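Local atomic coordinates of C-glycoside 3-oxidase (Microbacterium trichothecenolyticum, PDB entry 7DVE), a protein that uses FAD to oxidise the C3 hydroxyl of the sugar in C-glycosides such as isoorientin and mangiferin, passing the electrons to oxygen and forming hydrogen peroxide. Residues 233-238 / 250-255; 37-42 / 227-232; 238-243 / 278-283. All blocks are in the same frame, centred on the assembly; numbering follows the deposited sequence.

Interaction 1 of 3, residues 233-238 / 250-255. With FAD (flavin-adenine dinucleotide), chain C.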
# COMPACT_ATOMS: atom_id res chain seq x y z
N ASP A 233 0.03 9.49 17.89
CA ASP A 233 -1.18 8.87 17.38
C ASP A 233 -2.39 9.74 17.74
O ASP A 233 -2.28 10.74 18.47
CB ASP A 233 -1.32 7.42 17.90
CG ASP A 233 -1.64 7.31 19.41
OD1 ASP A 233 -1.94 8.31 20.10
OD2 ASP A 233 -1.57 6.16 19.92
N GLU A 234 -3.55 9.36 17.21
CA GLU A 234 -4.79 10.09 17.46
C GLU A 234 -4.56 11.60 17.30
O GLU A 234 -4.92 12.41 18.15
CB GLU A 234 -5.35 9.75 18.84
CG GLU A 234 -5.43 8.24 19.11
CD GLU A 234 -6.25 7.90 20.34
OE1 GLU A 234 -7.43 8.29 20.41
OE2 GLU A 234 -5.71 7.24 21.25
N SER A 235 -3.91 11.96 16.20
CA SER A 235 -3.55 13.35 15.92
C SER A 235 -3.91 13.64 14.47
O SER A 235 -3.23 13.17 13.55
CB SER A 235 -2.07 13.60 16.18
OG SER A 235 -1.79 13.49 17.56
N LEU A 236 -4.98 14.42 14.27
CA LEU A 236 -5.46 14.73 12.93
C LEU A 236 -4.81 16.00 12.41
O LEU A 236 -4.87 17.04 13.06
CB LEU A 236 -6.98 14.88 12.93
CG LEU A 236 -7.60 15.42 11.63
CD1 LEU A 236 -7.46 14.42 10.49
CD2 LEU A 236 -9.05 15.78 11.87
N VAL A 237 -4.20 15.91 11.24
CA VAL A 237 -3.68 17.08 10.55
C VAL A 237 -4.80 17.62 9.67
O VAL A 237 -5.27 16.93 8.75
CB VAL A 237 -2.42 16.74 9.73
CG1 VAL A 237 -1.94 17.94 8.93
CG2 VAL A 237 -1.31 16.25 10.65
N THR A 238 -5.24 18.85 9.95
CA THR A 238 -6.30 19.48 9.19
C THR A 238 -5.79 20.45 8.13
O THR A 238 -6.54 20.79 7.21
CB THR A 238 -7.26 20.23 10.12
OG1 THR A 238 -6.51 21.13 10.95
CG2 THR A 238 -7.98 19.27 11.02
N VAL A 250 2.16 22.37 10.16
CA VAL A 250 0.90 21.65 10.11
C VAL A 250 0.03 22.11 11.27
O VAL A 250 0.53 22.59 12.29
CB VAL A 250 1.09 20.11 10.15
CG1 VAL A 250 1.66 19.62 8.84
CG2 VAL A 250 1.98 19.70 11.33
N VAL A 251 -1.28 22.02 11.08
CA VAL A 251 -2.27 22.20 12.14
C VAL A 251 -2.72 20.83 12.61
O VAL A 251 -3.20 20.02 11.81
CB VAL A 251 -3.46 23.06 11.67
CG1 VAL A 251 -4.24 23.57 12.86
CG2 VAL A 251 -2.95 24.23 10.86
N VAL A 252 -2.57 20.57 13.90
CA VAL A 252 -2.80 19.26 14.49
C VAL A 252 -3.91 19.38 15.52
O VAL A 252 -3.84 20.21 16.42
CB VAL A 252 -1.53 18.69 15.13
CG1 VAL A 252 -1.85 17.36 15.79
CG2 VAL A 252 -0.44 18.52 14.10
N THR A 253 -4.92 18.54 15.38
CA THR A 253 -5.95 18.40 16.39
C THR A 253 -5.72 17.12 17.17
O THR A 253 -5.52 16.05 16.58
CB THR A 253 -7.33 18.40 15.74
OG1 THR A 253 -7.32 19.30 14.62
CG2 THR A 253 -8.38 18.83 16.73
N ASP A 254 -5.73 17.23 18.50
CA ASP A 254 -5.68 16.05 19.34
C ASP A 254 -7.08 15.45 19.35
O ASP A 254 -8.02 16.06 19.87
CB ASP A 254 -5.19 16.38 20.74
CG ASP A 254 -5.02 15.14 21.60
OD1 ASP A 254 -4.20 14.28 21.24
OD2 ASP A 254 -5.72 15.02 22.62
N VAL A 255 -7.22 14.25 18.77
CA VAL A 255 -8.53 13.64 18.56
C VAL A 255 -9.23 13.39 19.89
O VAL A 255 -10.46 13.38 19.96
CB VAL A 255 -8.37 12.34 17.74
CG1 VAL A 255 -9.64 11.50 17.77
CG2 VAL A 255 -7.97 12.67 16.30
PA FAD C . -1.41 3.94 4.38
O1A FAD C . -2.86 4.12 4.18
O2A FAD C . -0.87 2.56 4.50
O5B FAD C . -1.11 4.82 5.69
C5B FAD C . -1.50 6.20 5.71
C4B FAD C . -1.75 6.64 7.13
O4B FAD C . -2.07 8.06 7.04
C3B FAD C . -3.01 5.97 7.71
O3B FAD C . -2.66 5.38 8.97
C2B FAD C . -3.94 7.18 7.91
O2B FAD C . -4.73 7.05 9.08
C1B FAD C . -2.96 8.32 8.11
N9A FAD C . -3.62 9.65 7.87
C8A FAD C . -4.32 9.89 6.75
N7A FAD C . -4.78 11.15 6.80
C5A FAD C . -4.39 11.69 7.96
C6A FAD C . -4.58 12.91 8.47
N6A FAD C . -5.29 13.76 7.73
N1A FAD C . -4.08 13.27 9.67
C2A FAD C . -3.34 12.33 10.38
N3A FAD C . -3.14 11.06 9.82
C4A FAD C . -3.67 10.76 8.62
N1 FAD C . -0.01 -3.73 -0.82
C2 FAD C . 1.03 -4.36 -1.47
O2 FAD C . 1.89 -3.66 -1.99
N3 FAD C . 1.08 -5.76 -1.53
C4 FAD C . 0.09 -6.53 -0.89
O4 FAD C . 0.15 -7.77 -0.93
C4X FAD C . -0.96 -5.88 -0.24
N5 FAD C . -1.97 -6.56 0.35
C5X FAD C . -2.90 -5.88 1.09
C6 FAD C . -3.88 -6.57 1.82
C7 FAD C . -4.80 -5.90 2.63
C7M FAD C . -5.86 -6.69 3.43
C8 FAD C . -4.75 -4.51 2.71
C8M FAD C . -5.77 -3.76 3.59
C9 FAD C . -3.79 -3.81 1.97
C9A FAD C . -2.86 -4.48 1.15
N10 FAD C . -1.94 -3.81 0.43
C10 FAD C . -0.98 -4.48 -0.22
C1' FAD C . -1.90 -2.33 0.33
C2' FAD C . -0.92 -1.63 1.29
O2' FAD C . -1.39 -1.82 2.63
C3' FAD C . -0.78 -0.12 0.92
O3' FAD C . -0.28 0.01 -0.42
C4' FAD C . 0.23 0.59 1.82
O4' FAD C . -0.17 0.45 3.18
C5' FAD C . 0.30 2.10 1.48
O5' FAD C . 1.08 2.80 2.47
P FAD C . 0.93 4.39 2.77
O1P FAD C . 1.67 4.80 3.99
O2P FAD C . 1.23 5.05 1.48
O3P FAD C . -0.60 4.68 3.20
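V237 sits between V250 and V252 on one face of the paired strands. Its CG1 lies opposite the backbone N (chi1 176°) and meets V250 CB at 3.9 Å, while the second branch, CG2, stands 4.2 Å from V252 CG2. The other methyl of V252, CG1, lies 3.8 Å from S235 CB and so extends the apolar strip along the same face, where F40 packs on all three valines. On the reverse face L236 shares its side with T253; its CB leans on a methyl of V255, and its CD1 reaches the adenine, 3.6 Å from FAD N6A.

These strands form the antiparallel beta hairpin 235-243/246-254. L236 and T253 make a hydrogen-bonded pair: L236 N donates to T253 O at 2.9 Å, and T253 N returns a bond to L236 O at 2.8 Å that is almost straight (173° at the hydrogen). V237 and V252, next in register, are a non-hydrogen-bonded pair, which turns the amide and carbonyl of V237 outward from the hairpin. That outer edge recognises the cofactor. V237 N donates to FAD N1A at 3.1 Å with 170° at the hydrogen, and FAD N6A gives a weak bond to V237 O; together these two main-chain groups meet the Watson-Crick edge of adenine.

Where the strands give way to loop, V255 N donates to E234 O at 3.0 Å. At this polar end S235 OG bonds to D233 O as well as to the hydroxyl of Y6. D254 turns its carboxylate to the chain that follows, where OD1 forms a salt bridge with R256 and OD2 accepts the amide of T257.

Interaction 2 of 3, residues 37-42 / 227-232; sequences IAMFEV and PNFTLF. With FAD (flavin-adenine dinucleotide), chain C.
E41 joins F232 through its backbone, E41 N donating to F232 O at 3.0 Å, and holds the FAD ribose through its carboxylate. The side chain bends at chi2 (71°), which brings both oxygens to the diol: OE1 accepts from FAD O3B at 2.5 Å and OE2 from FAD O2B at 2.7 Å. Second partners, S17 OG on OE1 and G43 N on OE2, fix the rotation of the group. With an alanine here, both ribose hydroxyls would probably lose their acceptor, and S17 OG and G43 N their common partner. An acidic residue just past the end of the second strand, gripping this ribose, is characteristic of Rossmann-type FAD-binding domains and consistent with the GMC family.

Behind E41, F40 and F232 lie side by side on one face of the sheet. Their planes differ by 15° and the rings are slid apart, barely overlapping, with F40 CE1 3.5 Å from F232 CD1. On the other face the edge of the F229 ring receives I37 CG2, 3.6 Å from F229 CD1. M39 SD makes a Met-aromatic contact at that ring's edge, 84° off the normal, and also rests 3.8 Å from L231 CD1.

Strand 229-232 is one of the two edge strands of the five-stranded parallel sheet. Strand 37-40 separates it from strand 12-15, and helix 19-31 packs on the I37 and F229 face through L28 and A25.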
# COMPACT_ATOMS: atom_id res chain seq x y z
N ILE A 37 12.04 15.29 14.25
CA ILE A 37 11.03 14.71 13.37
C ILE A 37 9.78 14.44 14.20
O ILE A 37 9.84 13.73 15.21
CB ILE A 37 11.52 13.41 12.72
CG1 ILE A 37 12.84 13.63 11.97
CG2 ILE A 37 10.44 12.83 11.80
CD1 ILE A 37 13.61 12.34 11.69
N ALA A 38 8.65 14.98 13.76
CA ALA A 38 7.37 14.67 14.40
C ALA A 38 6.47 13.97 13.39
O ALA A 38 6.34 14.43 12.25
CB ALA A 38 6.70 15.93 14.94
N MET A 39 5.85 12.87 13.81
CA MET A 39 4.94 12.12 12.96
C MET A 39 3.57 12.16 13.60
O MET A 39 3.44 11.88 14.79
CB MET A 39 5.41 10.67 12.78
CG MET A 39 4.48 9.81 11.94
SD MET A 39 5.04 8.07 11.82
CE MET A 39 5.97 8.11 10.29
N PHE A 40 2.56 12.55 12.81
CA PHE A 40 1.18 12.68 13.26
C PHE A 40 0.32 11.67 12.51
O PHE A 40 0.36 11.61 11.27
CB PHE A 40 0.68 14.11 13.06
CG PHE A 40 1.60 15.14 13.66
CD1 PHE A 40 1.55 15.41 15.02
CD2 PHE A 40 2.52 15.81 12.88
CE1 PHE A 40 2.40 16.34 15.59
CE2 PHE A 40 3.37 16.74 13.44
CZ PHE A 40 3.31 17.01 14.80
N GLU A 41 -0.44 10.88 13.26
CA GLU A 41 -1.30 9.82 12.75
C GLU A 41 -2.65 9.93 13.44
O GLU A 41 -2.71 9.94 14.68
CB GLU A 41 -0.68 8.44 13.00
CG GLU A 41 -1.70 7.32 13.03
CD GLU A 41 -2.26 7.02 11.66
OE1 GLU A 41 -1.47 6.78 10.73
OE2 GLU A 41 -3.50 7.03 11.52
N VAL A 42 -3.73 9.99 12.66
CA VAL A 42 -5.05 10.24 13.23
C VAL A 42 -5.61 9.00 13.96
O VAL A 42 -6.34 9.13 14.95
CB VAL A 42 -6.01 10.74 12.13
CG1 VAL A 42 -6.16 9.70 11.01
CG2 VAL A 42 -7.35 11.09 12.73
N PRO A 227 16.12 9.84 19.71
CA PRO A 227 15.55 10.82 20.64
C PRO A 227 15.02 12.07 19.96
O PRO A 227 14.27 12.81 20.60
CB PRO A 227 16.73 11.15 21.58
CG PRO A 227 17.94 10.74 20.83
CD PRO A 227 17.56 9.64 19.90
N ASN A 228 15.35 12.29 18.69
CA ASN A 228 14.85 13.41 17.90
C ASN A 228 13.56 13.08 17.14
O ASN A 228 13.04 13.94 16.41
CB ASN A 228 15.94 13.89 16.92
CG ASN A 228 17.13 14.50 17.64
OD1 ASN A 228 16.97 15.06 18.71
ND2 ASN A 228 18.34 14.37 17.06
N PHE A 229 13.01 11.88 17.32
CA PHE A 229 11.78 11.45 16.65
C PHE A 229 10.66 11.29 17.67
O PHE A 229 10.89 10.86 18.80
CB PHE A 229 12.00 10.14 15.89
CG PHE A 229 10.75 9.58 15.26
CD1 PHE A 229 10.39 9.95 13.97
CD2 PHE A 229 9.94 8.70 15.95
CE1 PHE A 229 9.25 9.45 13.39
CE2 PHE A 229 8.79 8.19 15.37
CZ PHE A 229 8.45 8.57 14.09
N THR A 230 9.44 11.64 17.26
CA THR A 230 8.26 11.46 18.11
C THR A 230 7.06 11.09 17.26
O THR A 230 6.91 11.58 16.13
CB THR A 230 7.94 12.72 18.91
OG1 THR A 230 9.15 13.26 19.45
CG2 THR A 230 6.99 12.40 20.06
N LEU A 231 6.22 10.22 17.80
CA LEU A 231 5.03 9.73 17.12
C LEU A 231 3.81 10.07 17.96
O LEU A 231 3.66 9.56 19.08
CB LEU A 231 5.08 8.21 16.89
CG LEU A 231 4.13 7.67 15.82
CD1 LEU A 231 4.68 6.38 15.19
CD2 LEU A 231 2.75 7.44 16.40
N PHE A 232 2.94 10.91 17.41
CA PHE A 232 1.67 11.28 18.02
C PHE A 232 0.57 10.54 17.27
O PHE A 232 0.24 10.91 16.14
CB PHE A 232 1.46 12.79 17.95
CG PHE A 232 2.55 13.58 18.58
CD1 PHE A 232 3.66 13.98 17.85
CD2 PHE A 232 2.49 13.91 19.93
CE1 PHE A 232 4.68 14.70 18.44
CE2 PHE A 232 3.51 14.63 20.53
CZ PHE A 232 4.61 15.03 19.78
PA FAD C . -1.41 3.94 4.38
O1A FAD C . -2.86 4.12 4.18
O2A FAD C . -0.87 2.56 4.50
O5B FAD C . -1.11 4.82 5.69
C5B FAD C . -1.50 6.20 5.71
C4B FAD C . -1.75 6.64 7.13
O4B FAD C . -2.07 8.06 7.04
C3B FAD C . -3.01 5.97 7.71
O3B FAD C . -2.66 5.38 8.97
C2B FAD C . -3.94 7.18 7.91
O2B FAD C . -4.73 7.05 9.08
C1B FAD C . -2.96 8.32 8.11
N9A FAD C . -3.62 9.65 7.87
C8A FAD C . -4.32 9.89 6.75
N7A FAD C . -4.78 11.15 6.80
C5A FAD C . -4.39 11.69 7.96
C6A FAD C . -4.58 12.91 8.47
N6A FAD C . -5.29 13.76 7.73
N1A FAD C . -4.08 13.27 9.67
C2A FAD C . -3.34 12.33 10.38
N3A FAD C . -3.14 11.06 9.82
C4A FAD C . -3.67 10.76 8.62
N1 FAD C . -0.01 -3.73 -0.82
C2 FAD C . 1.03 -4.36 -1.47
O2 FAD C . 1.89 -3.66 -1.99
N3 FAD C . 1.08 -5.76 -1.53
C4 FAD C . 0.09 -6.53 -0.89
O4 FAD C . 0.15 -7.77 -0.93
C4X FAD C . -0.96 -5.88 -0.24
N5 FAD C . -1.97 -6.56 0.35
C5X FAD C . -2.90 -5.88 1.09
C6 FAD C . -3.88 -6.57 1.82
C7 FAD C . -4.80 -5.90 2.63
C7M FAD C . -5.86 -6.69 3.43
C8 FAD C . -4.75 -4.51 2.71
C8M FAD C . -5.77 -3.76 3.59
C9 FAD C . -3.79 -3.81 1.97
C9A FAD C . -2.86 -4.48 1.15
N10 FAD C . -1.94 -3.81 0.43
C10 FAD C . -0.98 -4.48 -0.22
C1' FAD C . -1.90 -2.33 0.33
C2' FAD C . -0.92 -1.63 1.29
O2' FAD C . -1.39 -1.82 2.63
C3' FAD C . -0.78 -0.12 0.92
O3' FAD C . -0.28 0.01 -0.42
C4' FAD C . 0.23 0.59 1.82
O4' FAD C . -0.17 0.45 3.18
C5' FAD C . 0.30 2.10 1.48
O5' FAD C . 1.08 2.80 2.47
P FAD C . 0.93 4.39 2.77
O1P FAD C . 1.67 4.80 3.99
O2P FAD C . 1.23 5.05 1.48
O3P FAD C . -0.60 4.68 3.20

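Interaction 3 of 3, residues 238-243 / 278-283; sequences TRVLVE and PQLLWA
V240 N and L280 O, one from the strand and one from the helix, are both hydrogen-bonded to the hydroxyl of S284; because the first can only donate and the second only accept, S284 OG relays between them. Beyond this link the side chains contribute carbon alone, two of them against strand backbone. L280 has CG opposite its backbone N (chi1 170°), and its two methyls divide the work. CD1 rests on the strand backbone, 3.6 Å from R239 N and 3.7 Å from T238 C. CD2 stays beside V240, whose CG2 stands 3.9 Å from L280 CG, the two side chains crossing at about a right angle. Three residues after L280, A283 CB lies 3.9 Å from T238 O, and L281 CD2 reaches V240 CG2 more distantly, at 4.5 Å.

The short axes come within 7.0 Å at an angle of 61°, and at this spacing L280 CD1 and A283 CB reach the strand backbone itself. V270, on a strand of the parallel Rossmann-type sheet, touches V240, L280 and L281, so the three-stranded sheet and helix 276-283 meet over that strand.

The L280 side chain comes within about 5 Å of FAD at nearest atoms, so the packing probably lies just behind the pocket. Between the two segments the contact is apolar packing, with the polar link supplied by S284: direction comes through that hydroxyl, while the methyl contacts depend on close fit.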
# COMPACT_ATOMS: atom_id res chain seq x y z
N THR A 238 -5.24 18.85 9.95
CA THR A 238 -6.30 19.48 9.19
C THR A 238 -5.79 20.45 8.13
O THR A 238 -6.54 20.79 7.21
CB THR A 238 -7.26 20.23 10.12
OG1 THR A 238 -6.51 21.13 10.95
CG2 THR A 238 -7.98 19.27 11.02
N ARG A 239 -4.53 20.87 8.22
CA ARG A 239 -4.01 21.89 7.31
C ARG A 239 -2.49 21.82 7.25
O ARG A 239 -1.83 21.62 8.27
CB ARG A 239 -4.45 23.28 7.76
CG ARG A 239 -4.57 24.29 6.65
CD ARG A 239 -4.90 25.70 7.19
NE ARG A 239 -5.74 25.67 8.38
CZ ARG A 239 -5.76 26.60 9.32
NH1 ARG A 239 -4.99 27.68 9.24
NH2 ARG A 239 -6.58 26.47 10.36
N VAL A 240 -1.96 21.99 6.04
CA VAL A 240 -0.55 22.30 5.86
C VAL A 240 -0.40 23.82 5.89
O VAL A 240 -0.95 24.53 5.04
CB VAL A 240 -0.01 21.74 4.53
CG1 VAL A 240 1.45 22.16 4.33
CG2 VAL A 240 -0.16 20.21 4.50
N LEU A 241 0.34 24.32 6.89
CA LEU A 241 0.60 25.75 6.99
C LEU A 241 1.62 26.14 5.94
O LEU A 241 2.75 25.64 5.94
CB LEU A 241 1.11 26.10 8.39
CG LEU A 241 0.11 25.96 9.54
CD1 LEU A 241 0.82 26.04 10.88
CD2 LEU A 241 -0.97 27.03 9.43
N VAL A 242 1.21 27.04 5.04
CA VAL A 242 2.09 27.62 4.03
C VAL A 242 2.34 29.08 4.39
O VAL A 242 1.43 29.79 4.85
CB VAL A 242 1.47 27.47 2.63
CG1 VAL A 242 -0.00 27.84 2.67
CG2 VAL A 242 2.21 28.35 1.61
N GLU A 243 3.58 29.53 4.21
CA GLU A 243 3.99 30.87 4.59
C GLU A 243 5.17 31.31 3.74
O GLU A 243 6.12 30.55 3.55
CB GLU A 243 4.33 30.92 6.09
CG GLU A 243 5.47 31.86 6.47
CD GLU A 243 6.11 31.46 7.80
OE1 GLU A 243 5.50 31.73 8.86
OE2 GLU A 243 7.21 30.84 7.78
N PRO A 278 -4.31 14.05 -1.21
CA PRO A 278 -4.97 15.16 -1.94
C PRO A 278 -6.01 15.88 -1.11
O PRO A 278 -6.15 17.10 -1.24
CB PRO A 278 -5.62 14.46 -3.15
CG PRO A 278 -4.96 13.15 -3.26
CD PRO A 278 -4.50 12.76 -1.88
N GLN A 279 -6.76 15.15 -0.25
CA GLN A 279 -7.71 15.80 0.65
C GLN A 279 -7.05 16.89 1.48
O GLN A 279 -7.52 18.04 1.52
CB GLN A 279 -8.36 14.76 1.56
CG GLN A 279 -9.54 15.28 2.37
CD GLN A 279 -10.10 14.23 3.30
OE1 GLN A 279 -9.35 13.45 3.91
NE2 GLN A 279 -11.42 14.18 3.39
N LEU A 280 -5.95 16.54 2.17
CA LEU A 280 -5.27 17.50 3.03
C LEU A 280 -4.73 18.67 2.22
O LEU A 280 -4.84 19.83 2.64
CB LEU A 280 -4.15 16.81 3.81
CG LEU A 280 -3.19 17.72 4.57
CD1 LEU A 280 -3.95 18.59 5.56
CD2 LEU A 280 -2.13 16.87 5.27
N LEU A 281 -4.16 18.40 1.04
CA LEU A 281 -3.62 19.49 0.22
C LEU A 281 -4.74 20.42 -0.25
O LEU A 281 -4.59 21.64 -0.22
CB LEU A 281 -2.83 18.94 -0.97
CG LEU A 281 -1.56 18.07 -0.80
CD1 LEU A 281 -0.55 18.29 -1.93
CD2 LEU A 281 -0.89 18.27 0.55
N TRP A 282 -5.88 19.86 -0.66
CA TRP A 282 -7.03 20.69 -1.05
C TRP A 282 -7.51 21.55 0.12
O TRP A 282 -7.70 22.76 -0.03
CB TRP A 282 -8.16 19.81 -1.58
CG TRP A 282 -9.44 20.56 -1.89
CD1 TRP A 282 -10.46 20.84 -1.02
CD2 TRP A 282 -9.83 21.09 -3.15
NE1 TRP A 282 -11.45 21.54 -1.67
CE2 TRP A 282 -11.09 21.71 -2.98
CE3 TRP A 282 -9.24 21.12 -4.41
CZ2 TRP A 282 -11.76 22.34 -4.02
CZ3 TRP A 282 -9.90 21.77 -5.45
CH2 TRP A 282 -11.15 22.36 -5.25
N ALA A 283 -7.69 20.93 1.29
CA ALA A 283 -8.09 21.68 2.47
C ALA A 283 -7.10 22.79 2.81
O ALA A 283 -7.50 23.82 3.38
CB ALA A 283 -8.23 20.74 3.67

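In the fold
From the N terminus, segment 37-42 is met first, and interaction 2 closes a loop of 184 residues when 227-232 returns beside it. The chain then passes directly into 233-238, so interaction 1 follows in series, closing the short loop of its hairpin with 250-255. Interaction 3 starts from the same strand, sharing T238, but closes later at 278-283; its segments alternate with those of interaction 1, and the two cross. S235 N and E41 O, a probable hydrogen bond, connect interactions 1 and 2. The three contacts tie the edge of the parallel sheet, the three-stranded sheet and helix 276-283 together near the adenosine end of the cofactor, which interactions 1 and 2 touch directly.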